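Local coordinates for VAO-type flavoprotein oxidase VAO615 (Myceliophthora thermophila, PDB 6F72), which carries bicovalently bound FAD and is probably an oxidoreductase whose reduced flavin reacts rapidly with molecular oxygen, although its substrate is still unknown, at residues A[55-60]-A[122-127]; A[214-219]-A[297-302]; A[312-317]-A[377-382]; A[466-471]-A[512-517]. All blocks are in the same frame, centred on the assembly; numbering follows the deposited sequence.

Interaction 1: residues A[55-60]-A[122-127]. With NAG (2-acetamido-2-deoxy-beta-D-glucopyranose), chain C; NAG (2-acetamido-2-deoxy-beta-D-glucopyranose), chain D.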
# COMPACT_ATOMS: atom_id res chain seq x y z
N ILE A 55 -3.77 16.41 -19.06
CA ILE A 55 -4.76 15.46 -19.56
C ILE A 55 -6.12 15.80 -18.92
O ILE A 55 -6.19 16.01 -17.72
CB ILE A 55 -4.36 13.98 -19.25
CG1 ILE A 55 -2.97 13.65 -19.80
CG2 ILE A 55 -5.40 12.99 -19.80
CD1 ILE A 55 -2.55 12.20 -19.60
N ALA A 56 -7.17 15.89 -19.73
CA ALA A 56 -8.55 15.90 -19.22
C ALA A 56 -8.90 14.45 -18.90
O ALA A 56 -8.74 13.57 -19.75
CB ALA A 56 -9.53 16.47 -20.25
N THR A 57 -9.35 14.20 -17.67
CA THR A 57 -9.66 12.84 -17.26
C THR A 57 -10.80 12.26 -18.10
O THR A 57 -11.85 12.87 -18.28
CB THR A 57 -10.01 12.75 -15.76
OG1 THR A 57 -8.96 13.34 -14.99
CG2 THR A 57 -10.21 11.31 -15.33
N VAL A 58 -10.53 11.09 -18.67
CA VAL A 58 -11.53 10.27 -19.31
C VAL A 58 -11.35 8.91 -18.66
O VAL A 58 -10.33 8.25 -18.92
CB VAL A 58 -11.32 10.16 -20.84
CG1 VAL A 58 -12.40 9.28 -21.45
CG2 VAL A 58 -11.31 11.54 -21.48
N PRO A 59 -12.31 8.51 -17.78
CA PRO A 59 -12.21 7.22 -17.08
C PRO A 59 -12.08 6.06 -18.06
O PRO A 59 -12.65 6.11 -19.13
CB PRO A 59 -13.52 7.16 -16.28
CG PRO A 59 -13.80 8.58 -15.96
CD PRO A 59 -13.37 9.35 -17.20
N GLN A 60 -11.31 5.05 -17.68
CA GLN A 60 -11.03 3.90 -18.55
C GLN A 60 -12.29 3.15 -19.05
O GLN A 60 -12.29 2.61 -20.15
CB GLN A 60 -10.08 2.94 -17.82
CG GLN A 60 -9.30 2.01 -18.74
CD GLN A 60 -8.33 1.13 -17.98
OE1 GLN A 60 -8.62 0.62 -16.90
NE2 GLN A 60 -7.14 0.95 -18.55
N ASN A 122 -15.46 10.90 -8.06
CA ASN A 122 -14.28 11.08 -7.19
C ASN A 122 -12.96 11.26 -7.97
O ASN A 122 -11.93 11.66 -7.41
CB ASN A 122 -14.13 9.91 -6.21
CG ASN A 122 -15.30 9.78 -5.23
OD1 ASN A 122 -15.85 10.77 -4.73
ND2 ASN A 122 -15.64 8.54 -4.93
N TYR A 123 -12.98 10.94 -9.27
CA TYR A 123 -11.82 11.07 -10.14
C TYR A 123 -11.47 12.55 -10.28
O TYR A 123 -12.37 13.39 -10.25
CB TYR A 123 -12.12 10.45 -11.51
CG TYR A 123 -11.96 8.95 -11.55
CD1 TYR A 123 -11.93 8.18 -10.38
CD2 TYR A 123 -11.86 8.29 -12.78
CE1 TYR A 123 -11.79 6.80 -10.43
CE2 TYR A 123 -11.72 6.91 -12.83
CZ TYR A 123 -11.68 6.18 -11.65
OH TYR A 123 -11.53 4.82 -11.70
N PRO A 124 -10.15 12.87 -10.40
CA PRO A 124 -9.73 14.26 -10.63
C PRO A 124 -10.21 14.77 -12.00
O PRO A 124 -10.36 13.96 -12.90
CB PRO A 124 -8.19 14.16 -10.65
CG PRO A 124 -7.93 12.78 -11.18
CD PRO A 124 -9.03 11.93 -10.58
N SER A 125 -10.43 16.07 -12.13
CA SER A 125 -10.81 16.69 -13.41
C SER A 125 -9.69 16.71 -14.46
O SER A 125 -9.94 16.48 -15.65
CB SER A 125 -11.26 18.12 -13.17
OG SER A 125 -12.45 18.16 -12.41
N TYR A 126 -8.47 17.01 -14.02
CA TYR A 126 -7.29 17.10 -14.89
C TYR A 126 -6.09 16.40 -14.25
O TYR A 126 -5.95 16.39 -13.01
CB TYR A 126 -6.92 18.56 -15.18
CG TYR A 126 -7.90 19.27 -16.08
CD1 TYR A 126 -7.76 19.23 -17.47
CD2 TYR A 126 -8.97 19.99 -15.53
CE1 TYR A 126 -8.68 19.88 -18.30
CE2 TYR A 126 -9.89 20.63 -16.34
CZ TYR A 126 -9.73 20.59 -17.72
OH TYR A 126 -10.66 21.25 -18.49
N VAL A 127 -5.23 15.85 -15.10
CA VAL A 127 -4.10 15.02 -14.68
C VAL A 127 -2.81 15.60 -15.26
O VAL A 127 -2.67 15.73 -16.49
CB VAL A 127 -4.29 13.55 -15.15
CG1 VAL A 127 -3.07 12.70 -14.85
CG2 VAL A 127 -5.56 12.93 -14.56
C1 NAG C . -20.71 7.41 -3.52
C2 NAG C . -19.83 7.85 -2.33
C3 NAG C . -20.69 8.40 -1.19
C4 NAG C . -21.68 9.48 -1.65
C5 NAG C . -22.41 9.04 -2.92
C6 NAG C . -23.19 10.19 -3.56
C7 NAG C . -17.63 6.79 -1.93
C8 NAG C . -16.94 5.61 -1.33
N2 NAG C . -18.97 6.80 -1.82
O3 NAG C . -19.83 8.92 -0.17
O4 NAG C . -22.69 9.69 -0.65
O5 NAG C . -21.52 8.51 -3.91
O6 NAG C . -24.23 9.60 -4.35
O7 NAG C . -16.98 7.68 -2.47
C1 NAG D . 2.91 11.00 -20.55
C2 NAG D . 2.35 10.16 -21.71
C3 NAG D . 3.42 9.19 -22.22
C4 NAG D . 4.71 9.92 -22.62
C5 NAG D . 5.20 10.72 -21.41
C6 NAG D . 6.46 11.53 -21.69
C7 NAG D . -0.10 9.86 -21.51
C8 NAG D . -1.17 8.90 -21.08
N2 NAG D . 1.15 9.41 -21.36
O3 NAG D . 2.91 8.42 -23.31
O4 NAG D . 5.72 8.96 -22.97
O5 NAG D . 4.16 11.60 -20.93
O6 NAG D . 6.15 12.73 -22.41
O7 NAG D . -0.37 10.97 -21.95
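Thr57 bonds twice to the chain opposite it, its hydroxyl going to one carbonyl and its backbone N to the next. OG1 donates to Pro124 O at 2.6 Å, approaching well above the carbonyl plane (45°). Its N meets Ser125 O at 3.1 Å in a nearly straight bond, 174° at the hydrogen. With OG1 anti to the carbonyl carbon (chi1 -54°), the hydroxyl lies beside its own N, and CG2 of Val127 closes on OG1 at 3.5 Å. With an alanine here, Pro124 O would probably lose this donor, and the loop leaving the strand would be held by the backbone bond to Ser125 O. Before Thr57, strands 54-56 and 126-129 pair antiparallel: Ile55 and Val127 exchange backbone bonds and bring CB to CB at 4.1 Å, while Ala56 CB lies 4.0 Å from CE1 of Tyr126, whose ring also stacks with Trp43. Beyond it, Pro59 CG comes within 3.7 Å of Tyr123 CD2, and the Tyr123 hydroxyl bonds to Asp97. Strand 54-56 is an outer strand of a four-stranded mixed sheet whose strand 126-129 lies in the FAD-binding PCMH-type region. The chemistry implies a strand pairing extended into the loop by one hydroxyl.

Interaction 2: residues A[214-219]-A[297-302]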
# COMPACT_ATOMS: atom_id res chain seq x y z
N GLY A 214 22.67 -8.20 -9.13
CA GLY A 214 23.00 -9.19 -8.11
C GLY A 214 22.58 -8.77 -6.71
O GLY A 214 23.26 -9.09 -5.74
N HIS A 215 21.44 -8.07 -6.62
CA HIS A 215 20.92 -7.50 -5.37
C HIS A 215 19.40 -7.73 -5.14
O HIS A 215 18.66 -8.08 -6.07
CB HIS A 215 21.24 -6.00 -5.28
CG HIS A 215 22.70 -5.69 -5.29
ND1 HIS A 215 23.36 -5.28 -6.42
CD2 HIS A 215 23.64 -5.77 -4.31
CE1 HIS A 215 24.65 -5.10 -6.14
NE2 HIS A 215 24.84 -5.39 -4.87
N ARG A 216 18.97 -7.54 -3.89
CA ARG A 216 17.56 -7.54 -3.48
C ARG A 216 17.19 -6.15 -3.01
O ARG A 216 18.03 -5.42 -2.46
CB ARG A 216 17.34 -8.51 -2.32
CG ARG A 216 17.84 -9.93 -2.55
CD ARG A 216 18.11 -10.63 -1.22
NE ARG A 216 18.54 -12.02 -1.42
CZ ARG A 216 19.10 -12.78 -0.48
NH1 ARG A 216 19.31 -12.31 0.74
NH2 ARG A 216 19.45 -14.03 -0.78
N ILE A 217 15.94 -5.76 -3.24
CA ILE A 217 15.36 -4.54 -2.65
C ILE A 217 14.08 -4.88 -1.86
O ILE A 217 13.31 -5.76 -2.26
CB ILE A 217 15.10 -3.42 -3.70
CG1 ILE A 217 14.74 -2.09 -3.00
CG2 ILE A 217 14.04 -3.84 -4.72
CD1 ILE A 217 14.76 -0.85 -3.88
N VAL A 218 13.88 -4.15 -0.77
CA VAL A 218 12.70 -4.28 0.09
C VAL A 218 11.46 -3.63 -0.55
O VAL A 218 11.37 -2.40 -0.67
CB VAL A 218 12.98 -3.74 1.52
CG1 VAL A 218 11.73 -3.80 2.40
CG2 VAL A 218 14.13 -4.50 2.17
N GLY A 219 10.50 -4.48 -0.92
CA GLY A 219 9.28 -4.03 -1.57
C GLY A 219 8.11 -4.96 -1.30
O GLY A 219 8.29 -6.05 -0.74
N HIS A 297 20.67 -4.86 -1.29
CA HIS A 297 21.28 -5.88 -0.45
C HIS A 297 21.79 -7.01 -1.32
O HIS A 297 21.13 -7.36 -2.30
CB HIS A 297 20.26 -6.39 0.56
CG HIS A 297 19.50 -5.29 1.24
ND1 HIS A 297 19.97 -4.65 2.36
CD2 HIS A 297 18.30 -4.72 0.96
CE1 HIS A 297 19.10 -3.73 2.74
NE2 HIS A 297 18.08 -3.75 1.91
N ARG A 298 22.95 -7.57 -0.99
CA ARG A 298 23.53 -8.66 -1.77
C ARG A 298 22.56 -9.83 -1.91
O ARG A 298 21.99 -10.30 -0.92
CB ARG A 298 24.87 -9.12 -1.19
CG ARG A 298 25.69 -10.04 -2.10
CD ARG A 298 26.10 -9.34 -3.40
NE ARG A 298 26.92 -10.17 -4.29
CZ ARG A 298 26.43 -11.01 -5.21
NH1 ARG A 298 25.12 -11.15 -5.38
NH2 ARG A 298 27.26 -11.71 -5.97
N ASP A 299 22.34 -10.27 -3.15
CA ASP A 299 21.45 -11.39 -3.43
C ASP A 299 22.19 -12.71 -3.26
O ASP A 299 23.41 -12.74 -3.12
CB ASP A 299 20.88 -11.25 -4.85
CG ASP A 299 19.60 -12.06 -5.08
OD1 ASP A 299 18.94 -12.51 -4.11
OD2 ASP A 299 19.26 -12.23 -6.26
N GLY A 300 21.44 -13.80 -3.24
CA GLY A 300 21.99 -15.15 -3.15
C GLY A 300 20.82 -16.11 -3.05
O GLY A 300 19.66 -15.69 -3.12
N ILE A 301 21.14 -17.39 -2.90
CA ILE A 301 20.20 -18.48 -2.63
C ILE A 301 19.07 -18.03 -1.68
O ILE A 301 19.32 -17.36 -0.68
CB ILE A 301 21.00 -19.73 -2.13
CG1 ILE A 301 21.20 -20.74 -3.26
CG2 ILE A 301 20.38 -20.42 -0.91
CD1 ILE A 301 22.31 -20.39 -4.24
N VAL A 302 17.82 -18.35 -2.03
CA VAL A 302 16.66 -18.07 -1.17
C VAL A 302 15.86 -19.36 -0.98
O VAL A 302 15.35 -19.94 -1.95
CB VAL A 302 15.74 -16.93 -1.70
CG1 VAL A 302 14.54 -16.71 -0.78
CG2 VAL A 302 16.51 -15.63 -1.83
O HOH W 1 15.82 -2.04 0.25
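Arg216 reaches the turn after strand 288-298 with two of its nitrogens. NE forms a salt bridge to Asp299 OD1 at 2.8 Å, using that oxygen's anti lone pair, and the guanidinium and carboxylate planes stand 77° apart. NH2 donates to Gly300 O at 2.9 Å; this oxygen lies in the guanidinium plane, whereas the donor sits 62° out of the carbonyl plane. Arg298 O lies over one guanidinium face, toward its rim. The arginine side chain, extended from CG to NE, carries the charged end that far. What positions it is the backbone: Arg216 N bonds to His297 O at 2.7 Å and Arg216 O receives His297 N, an antiparallel hydrogen-bonded pair. Gly214 O takes Asp299 N at 3.0 Å. In the second shell, Tyr244 bonds Arg216 NH1 and stacks on the His297 ring, while Tyr391 N donates to Asp299 OD1. Segment 297-302 leads from strand 288-298 of one antiparallel sheet, where strand 215-216 pairs, into strand 302-310 of the seven-stranded one, so Arg216 meets the connection between two sheets. Gly214 closes helix 203-212 in a Schellman motif, Ile217 packs back on that helix, and helix 391-399 covers Arg216 and Val302.

Interaction 3: residues A[312-317]-A[377-382]. With NAG (2-acetamido-2-deoxy-beta-D-glucopyranose), chain F.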
# COMPACT_ATOMS: atom_id res chain seq x y z
N SER A 312 -9.74 -31.29 7.94
CA SER A 312 -10.37 -32.50 7.37
C SER A 312 -10.05 -33.81 8.08
O SER A 312 -10.70 -34.83 7.81
CB SER A 312 -10.00 -32.64 5.90
OG SER A 312 -10.40 -31.50 5.17
N ALA A 313 -9.08 -33.79 8.99
CA ALA A 313 -8.65 -34.98 9.72
C ALA A 313 -8.75 -34.82 11.24
O ALA A 313 -8.80 -35.82 11.97
CB ALA A 313 -7.22 -35.36 9.33
N VAL A 314 -8.80 -33.57 11.71
CA VAL A 314 -8.74 -33.28 13.15
C VAL A 314 -9.94 -32.52 13.71
O VAL A 314 -10.11 -32.43 14.94
CB VAL A 314 -7.43 -32.53 13.53
CG1 VAL A 314 -6.23 -33.46 13.43
CG2 VAL A 314 -7.23 -31.27 12.70
N GLY A 315 -10.76 -31.98 12.82
CA GLY A 315 -11.88 -31.11 13.19
C GLY A 315 -11.42 -29.68 13.40
O GLY A 315 -10.23 -29.42 13.58
N ASN A 316 -12.38 -28.76 13.41
CA ASN A 316 -12.10 -27.32 13.42
C ASN A 316 -11.43 -26.81 14.70
O ASN A 316 -10.65 -25.85 14.65
CB ASN A 316 -13.38 -26.53 13.14
CG ASN A 316 -13.10 -25.13 12.64
OD1 ASN A 316 -13.40 -24.15 13.31
ND2 ASN A 316 -12.51 -25.04 11.45
N GLU A 317 -11.74 -27.46 15.82
CA GLU A 317 -11.19 -27.05 17.11
C GLU A 317 -9.67 -27.27 17.23
O GLU A 317 -8.97 -26.41 17.78
CB GLU A 317 -11.93 -27.73 18.26
CG GLU A 317 -13.08 -26.89 18.81
CD GLU A 317 -12.61 -25.64 19.57
OE1 GLU A 317 -11.53 -25.66 20.19
OE2 GLU A 317 -13.35 -24.63 19.57
N ARG A 377 -0.31 -33.00 16.74
CA ARG A 377 -1.71 -32.64 16.79
C ARG A 377 -2.57 -33.44 15.80
O ARG A 377 -3.75 -33.15 15.61
CB ARG A 377 -1.86 -31.13 16.60
CG ARG A 377 -1.41 -30.33 17.81
CD ARG A 377 -1.14 -28.89 17.44
NE ARG A 377 -1.70 -27.98 18.43
CZ ARG A 377 -1.00 -27.35 19.37
NH1 ARG A 377 0.31 -27.51 19.48
NH2 ARG A 377 -1.64 -26.54 20.21
N GLY A 378 -1.95 -34.47 15.20
CA GLY A 378 -2.61 -35.37 14.26
C GLY A 378 -2.87 -34.77 12.87
O GLY A 378 -3.73 -35.27 12.14
N ILE A 379 -2.13 -33.72 12.53
CA ILE A 379 -2.25 -33.05 11.22
C ILE A 379 -1.13 -33.50 10.28
O ILE A 379 0.04 -33.49 10.66
CB ILE A 379 -2.28 -31.50 11.37
CG1 ILE A 379 -3.51 -31.06 12.18
CG2 ILE A 379 -2.29 -30.82 10.01
CD1 ILE A 379 -3.41 -29.68 12.80
N THR A 380 -1.51 -33.92 9.08
CA THR A 380 -0.57 -34.14 7.98
C THR A 380 -0.55 -32.86 7.14
O THR A 380 -1.51 -32.58 6.41
CB THR A 380 -0.97 -35.35 7.10
OG1 THR A 380 -1.24 -36.48 7.93
CG2 THR A 380 0.14 -35.70 6.10
N PRO A 381 0.53 -32.06 7.26
CA PRO A 381 0.60 -30.84 6.44
C PRO A 381 0.92 -31.11 4.97
O PRO A 381 1.31 -32.23 4.62
CB PRO A 381 1.73 -30.04 7.10
CG PRO A 381 2.61 -31.08 7.72
CD PRO A 381 1.69 -32.18 8.16
N VAL A 382 0.72 -30.10 4.13
CA VAL A 382 1.28 -30.07 2.78
C VAL A 382 2.55 -29.22 2.87
O VAL A 382 2.50 -28.04 3.23
CB VAL A 382 0.28 -29.50 1.73
CG1 VAL A 382 0.92 -29.44 0.34
CG2 VAL A 382 -0.99 -30.34 1.68
C1 NAG F . -6.14 -31.00 3.53
C2 NAG F . -6.37 -30.88 2.01
C3 NAG F . -6.05 -32.20 1.28
C4 NAG F . -4.70 -32.78 1.72
C5 NAG F . -4.70 -32.94 3.25
C6 NAG F . -3.45 -33.62 3.79
C7 NAG F . -8.15 -29.22 1.46
C8 NAG F . -9.62 -29.07 1.23
N2 NAG F . -7.75 -30.47 1.74
O3 NAG F . -6.07 -31.98 -0.13
O4 NAG F . -4.47 -34.04 1.05
O5 NAG F . -4.89 -31.64 3.86
O6 NAG F . -2.33 -32.72 3.75
O7 NAG F . -7.40 -28.26 1.39
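Val314 and Ile379 meet with their side chains crossing at about a right angle, and the two methyls of the valine have different tasks. CG2, placed between the backbone N and the carbonyl carbon (chi1 of the residue -71°), comes to 3.8 Å from Ile379 CG1 and 4.1 Å from its CD1. CG1 lies anti to the carbonyl carbon and is directed at backbone: it is 3.3 Å from Arg377 O and also 3.3 Å from Gly378 O, while keeping 3.8 Å from Ile379 CG1. A single methyl is therefore set against two successive carbonyl oxygens as well as the isoleucine. Those carbonyls lie just past helix 360-376, which Gly378, with phi 74°, ends as the C-prime residue of a Schellman motif. On the other side Gly315 is the N-cap of helix 316-335, so the contact brings the start of one helix beside the finish of another. Ile379 itself reaches further in, touching Ala322 of helix 316-335 and Phe309 of strand 302-310. Past it the chain turns into strand 382-388, and Thr380 O accepts a hydrogen bond at 2.8 Å from O6 of an N-acetylglucosamine, which also lies 3.4 Å from Val382 CG2.

Interaction 4: residues A[466-471]-A[512-517]. With FAD (flavin-adenine dinucleotide), chain E.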
# COMPACT_ATOMS: atom_id res chain seq x y z
N HIS A 466 5.90 3.88 12.97
CA HIS A 466 5.17 3.60 14.20
C HIS A 466 5.88 2.53 15.06
O HIS A 466 6.26 1.46 14.55
CB HIS A 466 3.73 3.16 13.86
CG HIS A 466 2.79 3.20 15.02
ND1 HIS A 466 2.87 2.32 16.08
CD2 HIS A 466 1.73 4.01 15.30
CE1 HIS A 466 1.92 2.58 16.95
NE2 HIS A 466 1.22 3.61 16.51
N PRO A 467 6.08 2.81 16.38
CA PRO A 467 6.79 1.86 17.26
C PRO A 467 6.20 0.44 17.33
O PRO A 467 6.95 -0.51 17.57
CB PRO A 467 6.76 2.55 18.62
CG PRO A 467 5.65 3.55 18.53
CD PRO A 467 5.68 4.02 17.11
N ALA A 468 4.90 0.29 17.08
CA ALA A 468 4.26 -1.04 17.03
C ALA A 468 4.95 -1.96 16.02
O ALA A 468 5.02 -3.17 16.23
CB ALA A 468 2.77 -0.93 16.72
N TRP A 469 5.50 -1.39 14.95
CA TRP A 469 6.33 -2.16 14.04
C TRP A 469 7.48 -2.90 14.75
O TRP A 469 7.75 -4.05 14.43
CB TRP A 469 6.88 -1.28 12.93
CG TRP A 469 5.91 -0.93 11.84
CD1 TRP A 469 5.30 0.28 11.65
CD2 TRP A 469 5.45 -1.78 10.78
NE1 TRP A 469 4.50 0.24 10.51
CE2 TRP A 469 4.57 -1.02 9.97
CE3 TRP A 469 5.69 -3.12 10.43
CZ2 TRP A 469 3.92 -1.55 8.84
CZ3 TRP A 469 5.05 -3.66 9.30
CH2 TRP A 469 4.17 -2.87 8.52
N ARG A 470 8.14 -2.25 15.71
CA ARG A 470 9.29 -2.87 16.40
C ARG A 470 8.88 -4.02 17.34
O ARG A 470 9.59 -5.03 17.44
CB ARG A 470 10.14 -1.83 17.15
CG ARG A 470 10.49 -0.58 16.35
CD ARG A 470 11.30 -0.90 15.10
NE ARG A 470 11.55 0.30 14.31
CZ ARG A 470 11.93 0.31 13.03
NH1 ARG A 470 12.13 -0.82 12.37
NH2 ARG A 470 12.14 1.47 12.43
N THR A 471 7.75 -3.87 18.01
CA THR A 471 7.23 -4.92 18.88
C THR A 471 6.32 -5.92 18.12
O THR A 471 6.10 -7.04 18.59
CB THR A 471 6.50 -4.34 20.11
OG1 THR A 471 5.49 -3.43 19.67
CG2 THR A 471 7.47 -3.60 21.04
N GLY A 512 -2.08 -2.87 22.37
CA GLY A 512 -0.65 -2.55 22.12
C GLY A 512 -0.25 -2.63 20.65
O GLY A 512 0.86 -2.27 20.28
N GLY A 513 -1.16 -3.14 19.82
CA GLY A 513 -0.98 -3.15 18.38
C GLY A 513 -1.41 -1.84 17.74
O GLY A 513 -1.69 -0.86 18.43
N SER A 514 -1.47 -1.83 16.42
CA SER A 514 -1.87 -0.61 15.71
C SER A 514 -2.47 -0.99 14.36
O SER A 514 -2.47 -2.16 13.98
CB SER A 514 -0.66 0.32 15.52
OG SER A 514 0.23 -0.22 14.57
N VAL A 515 -2.99 0.02 13.66
CA VAL A 515 -3.54 -0.17 12.32
C VAL A 515 -2.55 0.45 11.34
O VAL A 515 -2.13 1.61 11.46
CB VAL A 515 -5.00 0.36 12.18
CG1 VAL A 515 -5.62 0.00 10.83
CG2 VAL A 515 -5.88 -0.23 13.27
N TYR A 516 -2.10 -0.39 10.41
CA TYR A 516 -1.17 0.01 9.37
C TYR A 516 -1.88 1.06 8.50
O TYR A 516 -2.98 0.80 7.99
CB TYR A 516 -0.75 -1.23 8.59
CG TYR A 516 0.21 -1.02 7.44
CD1 TYR A 516 1.16 0.02 7.43
CD2 TYR A 516 0.20 -1.90 6.35
CE1 TYR A 516 2.04 0.19 6.36
CE2 TYR A 516 1.08 -1.74 5.28
CZ TYR A 516 2.01 -0.71 5.29
OH TYR A 516 2.86 -0.57 4.20
N LEU A 517 -1.27 2.24 8.38
CA LEU A 517 -1.94 3.38 7.70
C LEU A 517 -2.23 3.11 6.21
O LEU A 517 -3.10 3.76 5.61
CB LEU A 517 -1.15 4.69 7.89
CG LEU A 517 0.19 4.90 7.17
CD1 LEU A 517 -0.01 5.34 5.71
CD2 LEU A 517 1.09 5.89 7.92
PA FAD E . -1.10 5.46 -4.74
O1A FAD E . -2.57 5.26 -4.46
O2A FAD E . -0.75 6.03 -6.09
O5B FAD E . -0.48 6.38 -3.58
C5B FAD E . -0.82 6.18 -2.20
C4B FAD E . -0.64 7.46 -1.40
O4B FAD E . 0.70 7.94 -1.54
C3B FAD E . -1.54 8.61 -1.83
O3B FAD E . -1.89 9.33 -0.64
C2B FAD E . -0.66 9.48 -2.71
O2B FAD E . -1.05 10.86 -2.66
C1B FAD E . 0.72 9.26 -2.11
N9A FAD E . 1.83 9.31 -3.08
C8A FAD E . 2.18 8.33 -3.94
N7A FAD E . 3.27 8.68 -4.66
C5A FAD E . 3.65 9.90 -4.25
C6A FAD E . 4.73 10.85 -4.59
N6A FAD E . 5.62 10.53 -5.56
N1A FAD E . 4.77 12.03 -3.94
C2A FAD E . 3.88 12.36 -2.98
N3A FAD E . 2.87 11.54 -2.61
C4A FAD E . 2.71 10.32 -3.19
N1 FAD E . 1.52 -2.74 1.37
C2 FAD E . 2.45 -3.43 2.08
O2 FAD E . 3.03 -2.86 3.03
N3 FAD E . 2.76 -4.71 1.79
C4 FAD E . 2.18 -5.41 0.80
O4 FAD E . 2.50 -6.60 0.56
C4X FAD E . 1.16 -4.72 -0.03
N5 FAD E . 0.54 -5.34 -1.05
C5X FAD E . -0.40 -4.70 -1.81
C6 FAD E . -1.03 -5.37 -2.88
C7 FAD E . -2.00 -4.68 -3.64
C7M FAD E . -2.68 -5.42 -4.79
C8 FAD E . -2.34 -3.25 -3.33
C8M FAD E . -3.30 -2.39 -4.16
C9 FAD E . -1.70 -2.61 -2.27
C9A FAD E . -0.75 -3.28 -1.50
N10 FAD E . -0.09 -2.60 -0.44
C10 FAD E . 0.86 -3.31 0.33
C1' FAD E . -0.47 -1.23 -0.10
C2' FAD E . 0.46 -0.12 -0.47
O2' FAD E . 1.57 -0.16 0.42
C3' FAD E . -0.35 1.16 -0.27
O3' FAD E . -1.64 1.06 -0.91
C4' FAD E . 0.40 2.38 -0.79
O4' FAD E . -0.27 3.56 -0.37
C5' FAD E . 0.59 2.33 -2.31
O5' FAD E . 1.20 3.51 -2.79
P FAD E . 1.20 3.81 -4.37
O1P FAD E . 1.66 2.58 -5.09
O2P FAD E . 1.91 5.14 -4.53
O3P FAD E . -0.38 4.03 -4.66
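Tyr516 reaches from Trp469 to the flavin, and its atoms can be followed outward in order. From CB, CG is set anti to the backbone N (chi1 179°), and this torsion places the ring between Trp469 and the cofactor. CG already lies 4.0 Å from Trp469 CZ2. CD1 is the nearest ring atom to that carbon, at 3.5 Å. The indole thus presents its edge to one tyrosine face in an edge-to-face pair: ring planes 86° apart, centroids 5.2 Å apart. CE2, on the opposite ring edge, meets FAD O2 at 3.2 Å, and OH donates to the same O2 at 2.6 Å, the flavin oxygen lying near the ring plane. Asn518 is a further partner of the hydroxyl. A phenylalanine in its place would probably keep the tryptophan contact but leave FAD O2 without this donor.

Ser514 CB sits over one face of the His466 ring, 4.0 Å from its centroid, a CH-pi contact. The same ring accepts Ala468 N on ND1, in its plane, a capping bond at the turn leading into the helix. Ala468 CB meets Ser514 OG at 3.4 Å. Segment 512-517 runs into the berberine-like region, and Tyr516 is part of the FAD pocket.

Across the segments the contact is dispersive and aromatic, its polar bonds turned to the flavin and the helix start. A donor on O2 would be expected to stabilise negative charge developing on the N1-C2 side of a reduced flavin, and the indole edge probably limits how the tyrosine ring can turn.

The four contacts follow one another along the chain and none touches another. Interaction 4 alone reaches the flavin, through its hydrogen bond to the isoalloxazine. Interaction 2 is its closest companion, about 9 Å away between nearest atoms, with the Val218 side chain about 9 Å from FAD; the chain runs on from there to Cys222, one of the two residues cross-linked to the cofactor. Interaction 1 lies on the opposite side of the chain's centre from interactions 3 and 4, and its Tyr123 side chain is about 11 Å from FAD. Interaction 3 is a surface contact with a glycan beside it, its centre about 52 Å from that of interaction 1.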